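Local coordinates for protein BONZAI 1 (Arabidopsis thaliana, PDB 6KXT), which binds phospholipids in a calcium-dependent manner and restrains cell death and defence responses in the plant, this piece being its second C2 domain, at residues 16-21 / 135-140; 30-35 / 85-90; 34-39 / 51-56; 97-102 / 120-125. All coordinates share one frame; numbering follows the deposited sequence. Where two conformers were deposited one is given.

Interaction 1: residues 16-21 / 135-140; sequences IVFRCS and LFVDKF
Val17 and Arg19 tie strand 16-21 to residues 135-140 as antiparallel neighbours in the five-stranded sheet of the C2 beta sandwich; the axes of 16-21 and 135-137 approach to 4.6 Å at 149°. Arg19 and Phe136 form a hydrogen-bonded pair, with Phe136 N donating to Arg19 O over 2.8 Å. At Val17 the register slips by one residue in a classic beta bulge, because both Asp138 and Lys139 face it: Val17 O takes Asp138 N at 2.8 Å and Lys139 N only weakly, while Val17 N donates to Lys139 O.

Ile16, Phe18, Leu135 and Val137 look into the sandwich, toward helix 104-113 and Leu36 of the other sheet. Ile16 CG2 rests 3.6 Å above the centre of the Phe18 ring, and Leu135 CD1 comes within 3.8 Å of Phe18 CD1.

On the opposite face, the Arg19 chain bends at its third torsion (chi3 70°), which lays the guanidinium over Phe136. The two planes are 16° apart with centres separated by 4.1 Å, a cation-pi stack. At the guanidinium edge, NE of Arg19 makes a salt bridge to the syn side of Asp138 OD1, 2.9 Å away. A methionine here would probably leave the Asp138 carboxylate without its cationic mate and rob the Phe136 ring of its flat cover. Closest in the stack is Arg19 NH2, 3.3 Å from Phe136 CG.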
loop_
_atom_site.group_PDB
_atom_site.type_symbol
_atom_site.label_atom_id
_atom_site.label_comp_id
_atom_site.label_asym_id
_atom_site.label_seq_id
_atom_site.Cartn_x
_atom_site.Cartn_y
_atom_site.Cartn_z
ATOM N N ILE A 16 6.903 7.660 1.228
ATOM C CA ILE A 16 6.927 6.466 0.352
ATOM C C ILE A 16 6.337 6.797 -0.996
ATOM O O ILE A 16 5.239 7.383 -1.075
ATOM C CB ILE A 16 6.168 5.270 0.975
ATOM C CG1 ILE A 16 6.650 5.003 2.404
ATOM C CG2 ILE A 16 6.318 4.057 0.039
ATOM C CD1 ILE A 16 6.075 3.751 3.054
ATOM N N VAL A 17 7.050 6.461 -2.056
ATOM C CA VAL A 17 6.514 6.499 -3.445
ATOM C C VAL A 17 6.259 5.037 -3.815
ATOM O O VAL A 17 7.214 4.223 -3.882
ATOM C CB VAL A 17 7.445 7.198 -4.446
ATOM C CG1 VAL A 17 6.948 6.972 -5.874
ATOM C CG2 VAL A 17 7.585 8.681 -4.131
ATOM N N PHE A 18 5.013 4.694 -4.066
ATOM C CA PHE A 18 4.541 3.391 -4.544
ATOM C C PHE A 18 4.365 3.388 -6.049
ATOM O O PHE A 18 3.966 4.384 -6.650
ATOM C CB PHE A 18 3.193 3.047 -3.910
ATOM C CG PHE A 18 3.229 2.778 -2.428
ATOM C CD1 PHE A 18 3.791 1.594 -1.964
ATOM C CD2 PHE A 18 2.642 3.631 -1.521
ATOM C CE1 PHE A 18 3.739 1.272 -0.610
ATOM C CE2 PHE A 18 2.587 3.301 -0.169
ATOM C CZ PHE A 18 3.155 2.135 0.277
ATOM N N ARG A 19 4.685 2.238 -6.629
ATOM C CA ARG A 19 4.526 1.997 -8.075
ATOM C C ARG A 19 3.894 0.623 -8.238
ATOM O O ARG A 19 4.239 -0.307 -7.457
ATOM C CB ARG A 19 5.893 2.049 -8.747
ATOM C CG ARG A 19 5.895 1.532 -10.172
ATOM C CD ARG A 19 7.283 1.802 -10.767
ATOM N NE ARG A 19 8.379 0.991 -10.217
ATOM C CZ ARG A 19 8.682 -0.219 -10.644
ATOM N NH1 ARG A 19 7.945 -0.827 -11.565
ATOM N NH2 ARG A 19 9.737 -0.845 -10.149
ATOM N N CYS A 20 3.042 0.420 -9.233
ATOM C CA CYS A 20 2.565 -0.907 -9.610
ATOM C C CYS A 20 2.993 -1.245 -11.031
ATOM O O CYS A 20 3.141 -0.304 -11.867
ATOM C CB CYS A 20 1.065 -1.079 -9.495
ATOM S SG CYS A 20 0.467 -0.837 -7.806
ATOM N N SER A 21 3.177 -2.547 -11.253
ATOM C CA SER A 21 3.505 -3.124 -12.572
ATOM C C SER A 21 2.371 -4.048 -13.017
ATOM O O SER A 21 1.996 -4.923 -12.235
ATOM C CB SER A 21 4.813 -3.851 -12.477
ATOM O OG SER A 21 5.337 -4.130 -13.753
ATOM N N LEU A 135 3.525 -4.661 -6.636
ATOM C CA LEU A 135 3.726 -3.386 -5.955
ATOM C C LEU A 135 5.223 -3.242 -5.689
ATOM O O LEU A 135 5.884 -4.187 -5.223
ATOM C CB LEU A 135 2.979 -3.354 -4.610
ATOM C CG LEU A 135 3.107 -2.086 -3.773
ATOM C CD1 LEU A 135 2.386 -0.930 -4.389
ATOM C CD2 LEU A 135 2.568 -2.317 -2.365
ATOM N N PHE A 136 5.756 -2.089 -5.975
ATOM C CA PHE A 136 7.148 -1.701 -5.745
ATOM C C PHE A 136 7.207 -0.460 -4.881
ATOM O O PHE A 136 6.266 0.387 -4.876
ATOM C CB PHE A 136 7.876 -1.461 -7.062
ATOM C CG PHE A 136 8.094 -2.692 -7.893
ATOM C CD1 PHE A 136 7.140 -3.159 -8.758
ATOM C CD2 PHE A 136 9.331 -3.348 -7.839
ATOM C CE1 PHE A 136 7.356 -4.332 -9.491
ATOM C CE2 PHE A 136 9.545 -4.488 -8.590
ATOM C CZ PHE A 136 8.569 -4.971 -9.406
ATOM N N VAL A 137 8.322 -0.290 -4.171
ATOM C CA VAL A 137 8.565 0.851 -3.265
ATOM C C VAL A 137 9.704 1.651 -3.914
ATOM O O VAL A 137 10.877 1.235 -3.813
ATOM C CB VAL A 137 8.878 0.384 -1.841
ATOM C CG1 VAL A 137 9.111 1.605 -0.950
ATOM C CG2 VAL A 137 7.752 -0.484 -1.330
ATOM N N ASP A 138 9.351 2.673 -4.684
ATOM C CA ASP A 138 10.342 3.436 -5.492
ATOM C C ASP A 138 11.156 4.334 -4.581
ATOM O O ASP A 138 12.296 4.656 -4.891
ATOM C CB ASP A 138 9.672 4.310 -6.553
ATOM C CG ASP A 138 9.392 3.627 -7.878
ATOM O OD1 ASP A 138 9.615 2.391 -7.976
ATOM O OD2 ASP A 138 8.950 4.369 -8.791
ATOM N N LYS A 139 10.552 4.843 -3.514
ATOM C CA LYS A 139 11.249 5.729 -2.559
ATOM C C LYS A 139 10.761 5.408 -1.153
ATOM O O LYS A 139 9.555 5.125 -0.955
ATOM C CB LYS A 139 10.946 7.198 -2.828
ATOM C CG LYS A 139 11.575 8.176 -1.851
ATOM C CD LYS A 139 11.263 9.601 -2.172
ATOM C CE LYS A 139 12.198 10.577 -1.475
ATOM N NZ LYS A 139 11.912 11.958 -1.897
ATOM N N PHE A 140 11.669 5.463 -0.184
ATOM C CA PHE A 140 11.383 5.184 1.238
ATOM C C PHE A 140 12.351 6.070 2.039
ATOM O O PHE A 140 13.555 5.733 2.038
ATOM C CB PHE A 140 11.565 3.723 1.605
ATOM C CG PHE A 140 11.084 3.360 2.988
ATOM C CD1 PHE A 140 11.865 3.642 4.104
ATOM C CD2 PHE A 140 9.885 2.696 3.195
ATOM C CE1 PHE A 140 11.414 3.284 5.375
ATOM C CE2 PHE A 140 9.461 2.334 4.470
ATOM C CZ PHE A 140 10.229 2.670 5.559
HETATM O O HOH W 1 11.220 0.604 -7.948
#

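Interaction 2: residues 30-35 / 85-90; sequences SKSDPF and CSDFNS
Phe35 pairs with Ser86 through two backbone hydrogen bonds, and its side chain continues the contact. With chi1 at 68°, CG stands between the backbone N and the carbonyl carbon of its own residue, a torsion that swings the ring from CB toward Ser86. CG lies 4.1 Å from Ser86 O, and CD1 moves closer to that oxygen, to 3.3 Å. Farther out, CE1 of Phe35 meets Ser86 CB at 3.7 Å and Phe88 CB at 3.9 Å, while CZ stays beside Ser86 CB. Phe88 N lies at the ring edge in its plane, and His94 meets the same ring edge-to-face.

Past the non-hydrogen-bonded pair Pro34–Asp87 the strands give way to loops. Phe88 N donates to Asp33 O at 2.9 Å. Asp87 reaches back with CG anti to its backbone N (chi1 -176°), which lets OD1 accept from Asp33 N at 2.8 Å; the bond is almost straight, yet the donor sits above the carboxylate plane.

The Asp33 carboxylate points elsewhere, its OD1 held by Asn58 N, but in the conformer given OD2 still comes within 4.0 Å of Asp87 OD1 and meets a water. Another water touches Asp87 OD2. In C2 domains aspartates of two such loops commonly share calcium, and this gathering of acidic oxygens is consistent with a calcium-binding site, although in these coordinates the carboxylates meet waters and not a metal.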
loop_
_atom_site.group_PDB
_atom_site.type_symbol
_atom_site.label_atom_id
_atom_site.label_comp_id
_atom_site.label_asym_id
_atom_site.label_seq_id
_atom_site.Cartn_x
_atom_site.Cartn_y
_atom_site.Cartn_z
ATOM N N SER A 30 -13.514 -1.944 -18.871
ATOM C CA SER A 30 -12.814 -0.653 -18.811
ATOM C C SER A 30 -11.477 -0.810 -18.074
ATOM O O SER A 30 -11.328 -1.677 -17.183
ATOM C CB SER A 30 -13.673 0.415 -18.186
ATOM O OG SER A 30 -13.911 0.094 -16.824
ATOM N N LYS A 31 -10.495 -0.033 -18.487
ATOM C CA LYS A 31 -9.184 -0.049 -17.822
ATOM C C LYS A 31 -9.380 0.426 -16.385
ATOM O O LYS A 31 -10.199 1.342 -16.126
ATOM C CB LYS A 31 -8.298 0.879 -18.648
ATOM C CG LYS A 31 -6.817 0.761 -18.481
ATOM C CD LYS A 31 -6.032 1.648 -19.469
ATOM C CE LYS A 31 -6.089 1.240 -20.922
ATOM N NZ LYS A 31 -5.026 1.951 -21.688
ATOM N N SER A 32 -8.573 -0.075 -15.475
ATOM C CA SER A 32 -8.544 0.436 -14.088
ATOM C C SER A 32 -8.139 1.901 -14.013
ATOM O O SER A 32 -7.288 2.358 -14.751
ATOM C CB SER A 32 -7.613 -0.411 -13.271
ATOM O OG SER A 32 -8.093 -1.760 -13.138
ATOM N N ASP A 33 -8.761 2.570 -13.048
ATOM C CA ASP A 33 -8.356 3.900 -12.551
ATOM C C ASP A 33 -7.851 3.723 -11.128
ATOM O O ASP A 33 -8.592 3.911 -10.172
ATOM C CB ASP A 33 -9.531 4.868 -12.565
ATOM C CG ASP A 33 -10.173 4.957 -13.936
ATOM O OD1 ASP A 33 -9.456 5.288 -14.890
ATOM O OD2 ASP A 33 -11.429 4.729 -14.024
ATOM N N PRO A 34 -6.584 3.280 -10.958
ATOM C CA PRO A 34 -6.158 2.810 -9.663
ATOM C C PRO A 34 -5.720 3.901 -8.676
ATOM O O PRO A 34 -5.232 4.941 -9.041
ATOM C CB PRO A 34 -4.933 1.954 -10.001
ATOM C CG PRO A 34 -4.361 2.614 -11.216
ATOM C CD PRO A 34 -5.581 3.079 -11.988
ATOM N N PHE A 35 -5.944 3.559 -7.429
ATOM C CA PHE A 35 -5.423 4.256 -6.251
ATOM C C PHE A 35 -5.101 3.209 -5.194
ATOM O O PHE A 35 -5.534 2.026 -5.268
ATOM C CB PHE A 35 -6.457 5.288 -5.750
ATOM C CG PHE A 35 -7.739 4.776 -5.162
ATOM C CD1 PHE A 35 -8.745 4.284 -5.973
ATOM C CD2 PHE A 35 -7.945 4.740 -3.789
ATOM C CE1 PHE A 35 -9.927 3.800 -5.445
ATOM C CE2 PHE A 35 -9.156 4.301 -3.253
ATOM C CZ PHE A 35 -10.135 3.816 -4.084
ATOM N N CYS A 85 -4.819 -1.937 -3.630
ATOM C CA CYS A 85 -5.020 -1.191 -4.880
ATOM C C CYS A 85 -6.489 -1.422 -5.316
ATOM O O CYS A 85 -6.929 -2.568 -5.333
ATOM C CB CYS A 85 -4.019 -1.671 -5.912
ATOM S SG CYS A 85 -4.150 -0.730 -7.456
ATOM N N SER A 86 -7.198 -0.330 -5.571
ATOM C CA SER A 86 -8.614 -0.347 -6.014
ATOM C C SER A 86 -8.788 0.498 -7.258
ATOM O O SER A 86 -8.014 1.445 -7.540
ATOM C CB SER A 86 -9.548 0.134 -4.950
ATOM O OG SER A 86 -9.486 -0.713 -3.815
ATOM N N ASP A 87 -9.806 0.090 -8.006
ATOM C CA ASP A 87 -10.301 0.778 -9.208
ATOM C C ASP A 87 -11.393 1.783 -8.806
ATOM O O ASP A 87 -12.453 1.340 -8.348
ATOM C CB ASP A 87 -10.892 -0.252 -10.159
ATOM C CG ASP A 87 -11.355 0.318 -11.481
ATOM O OD1 ASP A 87 -11.013 1.451 -11.801
ATOM O OD2 ASP A 87 -12.002 -0.447 -12.227
ATOM N N PHE A 88 -11.127 3.073 -8.926
ATOM C CA PHE A 88 -12.079 4.154 -8.590
ATOM C C PHE A 88 -13.235 4.141 -9.597
ATOM O O PHE A 88 -13.020 4.233 -10.823
ATOM C CB PHE A 88 -11.400 5.524 -8.613
ATOM C CG PHE A 88 -12.285 6.595 -8.031
ATOM C CD1 PHE A 88 -12.284 6.843 -6.670
ATOM C CD2 PHE A 88 -13.049 7.402 -8.860
ATOM C CE1 PHE A 88 -13.095 7.836 -6.129
ATOM C CE2 PHE A 88 -13.854 8.395 -8.321
ATOM C CZ PHE A 88 -13.862 8.616 -6.963
ATOM N N ASN A 89 -14.433 4.041 -9.066
ATOM C CA ASN A 89 -15.666 4.110 -9.892
ATOM C C ASN A 89 -16.487 5.338 -9.463
ATOM O O ASN A 89 -16.628 5.599 -8.229
ATOM C CB ASN A 89 -16.430 2.785 -9.769
ATOM C CG ASN A 89 -15.686 1.623 -10.401
ATOM O OD1 ASN A 89 -15.172 1.755 -11.505
ATOM N ND2 ASN A 89 -15.609 0.478 -9.720
ATOM N N SER A 90 -16.974 6.064 -10.467
ATOM C CA SER A 90 -17.822 7.276 -10.318
ATOM C C SER A 90 -19.045 6.950 -9.451
ATOM O O SER A 90 -19.453 7.827 -8.674
ATOM C CB SER A 90 -18.226 7.827 -11.674
ATOM O OG SER A 90 -18.534 6.786 -12.591
HETATM O O HOH W 2 -12.560 0.948 -14.680
HETATM O O HOH W 3 -13.095 2.922 -12.991
#

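Interaction 3: residues 34-39 / 51-56; sequences PFLVVS and SKTEVR. With SO4 (sulfate ion), chain D.
Leu36 and Thr53 form the close-fitting middle of this contact, where strand 34-40 meets the end of strand 48-52 in a beta hairpin of the C2 sandwich. Leu36 O accepts Thr53 N at 2.9 Å, in the carbonyl plane. The Thr53 hydroxyl replaces the next backbone partner: OG1 receives Leu36 N, again over 2.9 Å and nearly straight at 172°. Its own proton goes to Glu54 O, 2.9 Å from OG1, so two bonds fix the hydroxyl. The torsion that sets OG1 between its backbone N and carbonyl carbon (chi1 70°) also brings CG2 to 3.9 Å from Leu36 CB. Losing the hydroxyl to a valine would probably leave Leu36 N without its acceptor and Glu54 O without this donor.

Farther along the hairpin, Val38 N donates to Ser51 O at 2.8 Å. Toward the loop, Arg56 N holds Pro34 O over 3.0 Å.

The outer side is looser. Lys52 touches Val37 CG2 with CB at 4.1 Å, then its chain leads away. The Arg56 side chain also departs, and its guanidinium edge grips a sulfate, probably from the crystallisation liquor: NH1 binds O1 and NH2 reaches O2 at 2.9 Å, while NE bridges to Asp59. Backbone and hydroxyl bonds thus carry the join, whereas the arginine presents a cationic end that can receive an anion.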
loop_
_atom_site.group_PDB
_atom_site.type_symbol
_atom_site.label_atom_id
_atom_site.label_comp_id
_atom_site.label_asym_id
_atom_site.label_seq_id
_atom_site.Cartn_x
_atom_site.Cartn_y
_atom_site.Cartn_z
ATOM N N PRO A 34 -6.584 3.280 -10.958
ATOM C CA PRO A 34 -6.158 2.810 -9.663
ATOM C C PRO A 34 -5.720 3.901 -8.676
ATOM O O PRO A 34 -5.232 4.941 -9.041
ATOM C CB PRO A 34 -4.933 1.954 -10.001
ATOM C CG PRO A 34 -4.361 2.614 -11.216
ATOM C CD PRO A 34 -5.581 3.079 -11.988
ATOM N N PHE A 35 -5.944 3.559 -7.429
ATOM C CA PHE A 35 -5.423 4.256 -6.251
ATOM C C PHE A 35 -5.101 3.209 -5.194
ATOM O O PHE A 35 -5.534 2.026 -5.268
ATOM C CB PHE A 35 -6.457 5.288 -5.750
ATOM C CG PHE A 35 -7.739 4.776 -5.162
ATOM C CD1 PHE A 35 -8.745 4.284 -5.973
ATOM C CD2 PHE A 35 -7.945 4.740 -3.789
ATOM C CE1 PHE A 35 -9.927 3.800 -5.445
ATOM C CE2 PHE A 35 -9.156 4.301 -3.253
ATOM C CZ PHE A 35 -10.135 3.816 -4.084
ATOM N N LEU A 36 -4.253 3.656 -4.249
ATOM C CA LEU A 36 -3.868 2.793 -3.105
ATOM C C LEU A 36 -4.455 3.349 -1.812
ATOM O O LEU A 36 -4.532 4.587 -1.637
ATOM C CB LEU A 36 -2.350 2.693 -2.890
ATOM C CG LEU A 36 -1.516 2.220 -4.056
ATOM C CD1 LEU A 36 -0.041 2.188 -3.654
ATOM C CD2 LEU A 36 -1.979 0.870 -4.513
ATOM N N VAL A 37 -4.829 2.465 -0.925
ATOM C CA VAL A 37 -5.236 2.813 0.455
ATOM C C VAL A 37 -4.340 1.998 1.383
ATOM O O VAL A 37 -4.191 0.783 1.229
ATOM C CB VAL A 37 -6.717 2.481 0.693
ATOM C CG1 VAL A 37 -7.074 2.746 2.137
ATOM C CG2 VAL A 37 -7.589 3.257 -0.297
ATOM N N VAL A 38 -3.724 2.684 2.344
ATOM C CA VAL A 38 -2.971 2.047 3.449
ATOM C C VAL A 38 -3.846 2.052 4.682
ATOM O O VAL A 38 -4.408 3.119 4.990
ATOM C CB VAL A 38 -1.659 2.782 3.699
ATOM C CG1 VAL A 38 -0.880 2.104 4.792
ATOM C CG2 VAL A 38 -0.810 2.817 2.444
ATOM N N SER A 39 -4.010 0.906 5.305
ATOM C CA SER A 39 -4.916 0.778 6.476
ATOM C C SER A 39 -4.209 0.076 7.627
ATOM O O SER A 39 -3.463 -0.912 7.493
ATOM C CB SER A 39 -6.205 0.045 6.115
ATOM O OG SER A 39 -6.798 0.664 5.015
ATOM N N SER A 51 -4.077 6.389 4.947
ATOM C CA SER A 51 -3.499 7.133 3.833
ATOM C C SER A 51 -4.120 6.634 2.526
ATOM O O SER A 51 -4.416 5.447 2.423
ATOM C CB SER A 51 -2.032 6.962 3.833
ATOM O OG SER A 51 -1.486 7.841 2.891
ATOM N N LYS A 52 -4.359 7.520 1.591
ATOM C CA LYS A 52 -4.760 7.101 0.236
ATOM C C LYS A 52 -4.032 7.963 -0.784
ATOM O O LYS A 52 -3.699 9.144 -0.515
ATOM C CB LYS A 52 -6.273 7.128 0.049
ATOM C CG LYS A 52 -6.913 8.501 0.148
ATOM C CD LYS A 52 -8.388 8.476 -0.209
ATOM C CE LYS A 52 -9.058 9.826 -0.098
ATOM N NZ LYS A 52 -8.243 10.900 -0.711
ATOM N N THR A 53 -3.743 7.361 -1.922
ATOM C CA THR A 53 -3.196 8.120 -3.060
ATOM C C THR A 53 -4.339 8.789 -3.827
ATOM O O THR A 53 -5.523 8.380 -3.689
ATOM C CB THR A 53 -2.360 7.244 -3.996
ATOM O OG1 THR A 53 -3.216 6.327 -4.711
ATOM C CG2 THR A 53 -1.299 6.465 -3.251
ATOM N N GLU A 54 -3.945 9.738 -4.676
ATOM C CA GLU A 54 -4.790 10.212 -5.790
ATOM C C GLU A 54 -5.095 9.042 -6.733
ATOM O O GLU A 54 -4.372 8.024 -6.766
ATOM C CB GLU A 54 -4.097 11.342 -6.521
ATOM C CG GLU A 54 -2.903 10.911 -7.352
ATOM C CD GLU A 54 -1.591 10.698 -6.592
ATOM O OE1 GLU A 54 -1.545 10.953 -5.376
ATOM O OE2 GLU A 54 -0.608 10.269 -7.245
ATOM N N VAL A 55 -6.168 9.204 -7.483
ATOM C CA VAL A 55 -6.567 8.296 -8.580
ATOM C C VAL A 55 -5.759 8.618 -9.815
ATOM O O VAL A 55 -5.603 9.798 -10.149
ATOM C CB VAL A 55 -8.072 8.421 -8.847
ATOM C CG1 VAL A 55 -8.493 7.541 -9.994
ATOM C CG2 VAL A 55 -8.846 8.048 -7.593
ATOM N N ARG A 56 -5.217 7.597 -10.469
ATOM C CA ARG A 56 -4.578 7.781 -11.785
ATOM C C ARG A 56 -5.473 7.124 -12.819
ATOM O O ARG A 56 -5.503 5.892 -12.900
ATOM C CB ARG A 56 -3.146 7.251 -11.848
ATOM C CG ARG A 56 -2.204 8.018 -10.944
ATOM C CD ARG A 56 -0.814 7.422 -10.917
ATOM N NE ARG A 56 -0.237 7.326 -12.248
ATOM C CZ ARG A 56 0.393 8.316 -12.928
ATOM N NH1 ARG A 56 0.657 9.476 -12.358
ATOM N NH2 ARG A 56 0.769 8.054 -14.173
HETATM S S SO4 D . 2.949 10.595 -15.475
HETATM O O1 SO4 D . 2.964 10.415 -14.074
HETATM O O2 SO4 D . 2.375 9.482 -16.162
HETATM O O3 SO4 D . 4.350 10.714 -15.840
HETATM O O4 SO4 D . 2.214 11.797 -15.842
#

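Interaction 4: residues 97-102 / 120-125; sequences IGKVQK and SLPTGA
A single antiparallel bridge between Lys99 and Ser120 joins the two sheets of the C2 beta sandwich at this margin, since strand 95-102 is an outermost strand of the four-stranded sheet and strand 117-121 belongs to the five-stranded one. The pair is of the hydrogen-bonded kind. Lys99 N donates to Ser120 O at 2.8 Å, in the carbonyl plane although bent to 147° at the hydrogen. In return Ser120 N gives a straighter bond, 162°, to Lys99 O at 2.9 Å. Below the bridge Gly98 turns its CA toward the same carbonyl, with CA of Gly98 3.6 Å from Ser120 O. Ile97 and Gly98 both face Cys85 on the inner neighbour, strand 81-87, in a classic beta bulge, so strand 95-102 departs from regular pairing on that flank just where it meets Ser120 on this one.

The side chains add little more. The first atom of the Lys99 chain, CB, is 3.5 Å from Ser120 O; beyond it the chain runs extended, CG anti to the backbone N (chi1 180°), and crosses Pro122 at about a right angle, CD of Lys99 lying 4.1 Å from Pro122 CG. Ser120 OG looks elsewhere and has a weak bond with Asn128 ND2. With its CB directed away from strand 95-102, Leu121 bends its end back, and of its methyls CD2 makes the approach, ending 3.7 Å from Ile97 O.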
loop_
_atom_site.group_PDB
_atom_site.type_symbol
_atom_site.label_atom_id
_atom_site.label_comp_id
_atom_site.label_asym_id
_atom_site.label_seq_id
_atom_site.Cartn_x
_atom_site.Cartn_y
_atom_site.Cartn_z
ATOM N N ILE A 97 -8.476 -4.420 -6.827
ATOM C CA ILE A 97 -7.451 -4.890 -7.785
ATOM C C ILE A 97 -6.491 -5.847 -7.083
ATOM O O ILE A 97 -6.174 -6.877 -7.684
ATOM C CB ILE A 97 -6.760 -3.684 -8.446
ATOM C CG1 ILE A 97 -7.726 -2.794 -9.278
ATOM C CG2 ILE A 97 -5.550 -4.166 -9.227
ATOM C CD1 ILE A 97 -7.130 -1.459 -9.705
ATOM N N GLY A 98 -6.046 -5.552 -5.861
ATOM C CA GLY A 98 -5.093 -6.459 -5.198
ATOM C C GLY A 98 -4.747 -5.965 -3.808
ATOM O O GLY A 98 -4.933 -4.784 -3.528
ATOM N N LYS A 99 -4.288 -6.900 -2.980
ATOM C CA LYS A 99 -3.948 -6.657 -1.573
ATOM C C LYS A 99 -2.522 -7.125 -1.316
ATOM O O LYS A 99 -2.058 -8.177 -1.810
ATOM C CB LYS A 99 -4.894 -7.534 -0.731
ATOM C CG LYS A 99 -4.720 -7.438 0.750
ATOM C CD LYS A 99 -5.770 -8.274 1.454
ATOM C CE LYS A 99 -5.701 -7.945 2.927
ATOM N NZ LYS A 99 -6.583 -8.832 3.687
ATOM N N VAL A 100 -1.860 -6.369 -0.455
ATOM C CA VAL A 100 -0.564 -6.709 0.188
ATOM C C VAL A 100 -0.684 -6.476 1.703
ATOM O O VAL A 100 -1.432 -5.579 2.105
ATOM C CB VAL A 100 0.505 -5.822 -0.487
ATOM C CG1 VAL A 100 1.748 -5.614 0.350
ATOM C CG2 VAL A 100 0.801 -6.353 -1.904
ATOM N N GLN A 101 -0.015 -7.289 2.472
ATOM C CA GLN A 101 0.112 -7.110 3.929
ATOM C C GLN A 101 1.595 -7.041 4.267
ATOM O O GLN A 101 2.292 -8.052 4.146
ATOM C CB GLN A 101 -0.662 -8.182 4.679
ATOM C CG GLN A 101 -0.459 -8.037 6.188
ATOM C CD GLN A 101 -1.234 -9.035 7.013
ATOM O OE1 GLN A 101 -2.323 -9.450 6.644
ATOM N NE2 GLN A 101 -0.668 -9.397 8.147
ATOM N N LYS A 102 2.068 -5.858 4.637
ATOM C CA LYS A 102 3.505 -5.580 4.843
ATOM C C LYS A 102 3.625 -4.522 5.928
ATOM O O LYS A 102 2.820 -3.608 5.966
ATOM C CB LYS A 102 4.135 -5.003 3.570
ATOM C CG LYS A 102 4.330 -5.977 2.422
ATOM C CD LYS A 102 5.642 -6.719 2.545
ATOM C CE LYS A 102 5.670 -8.028 1.801
ATOM N NZ LYS A 102 4.847 -9.060 2.466
ATOM N N SER A 120 -2.278 -10.053 -4.066
ATOM C CA SER A 120 -3.198 -11.211 -4.013
ATOM C C SER A 120 -4.620 -10.787 -3.746
ATOM O O SER A 120 -4.905 -9.605 -3.517
ATOM C CB SER A 120 -2.762 -12.227 -3.014
ATOM O OG SER A 120 -2.941 -11.717 -1.708
ATOM N N LEU A 121 -5.518 -11.746 -3.990
ATOM C CA LEU A 121 -6.971 -11.512 -3.751
ATOM C C LEU A 121 -7.427 -12.538 -2.736
ATOM O O LEU A 121 -7.146 -13.727 -2.916
ATOM C CB LEU A 121 -7.766 -11.688 -5.036
ATOM C CG LEU A 121 -7.559 -10.557 -6.026
ATOM C CD1 LEU A 121 -8.224 -10.912 -7.360
ATOM C CD2 LEU A 121 -8.068 -9.212 -5.507
ATOM N N PRO A 122 -8.117 -12.110 -1.671
ATOM C CA PRO A 122 -8.755 -13.055 -0.761
ATOM C C PRO A 122 -9.823 -13.882 -1.498
ATOM O O PRO A 122 -10.446 -13.365 -2.377
ATOM C CB PRO A 122 -9.402 -12.125 0.274
ATOM C CG PRO A 122 -8.663 -10.814 0.167
ATOM C CD PRO A 122 -8.353 -10.708 -1.293
ATOM N N THR A 123 -9.891 -15.187 -1.228
ATOM C CA THR A 123 -10.755 -16.125 -1.999
ATOM C C THR A 123 -11.797 -16.803 -1.115
ATOM O O THR A 123 -11.595 -16.904 0.121
ATOM C CB THR A 123 -9.896 -17.202 -2.648
ATOM O OG1 THR A 123 -9.233 -17.919 -1.612
ATOM C CG2 THR A 123 -8.897 -16.584 -3.584
ATOM N N GLY A 124 -12.832 -17.332 -1.785
ATOM C CA GLY A 124 -13.900 -18.080 -1.083
ATOM C C GLY A 124 -13.666 -19.572 -1.092
ATOM O O GLY A 124 -14.581 -20.306 -0.703
ATOM N N ALA A 125 -12.503 -20.014 -1.570
ATOM C CA ALA A 125 -12.077 -21.434 -1.579
ATOM C C ALA A 125 -10.550 -21.465 -1.678
ATOM O O ALA A 125 -10.027 -20.765 -2.573
ATOM C CB ALA A 125 -12.723 -22.164 -2.737
#

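How the interactions relate
The four contacts sample both sheets of one C2 sandwich. Interaction 1 lies in the five-stranded sheet. Interactions 2 and 3 occupy the other sheet, flanking strand 34-40 with centres about 10 Å apart and sharing Pro34 and Phe35. The sheets meet in the interior where Leu36 packs on Phe18 and Leu135, and interactions 1 and 3 are about 12 Å apart between centres. Interaction 4 ties the two sheets at a margin, by backbone bonds, about 16 Å from interaction 2 and about 18 Å from interaction 1 between centres; Cys85 probably bonds Ile97 and Gly98 between 2 and 4. Along the chain, residues 16-21 and 135-140 enclose the other three contacts, bringing both ends of the domain together.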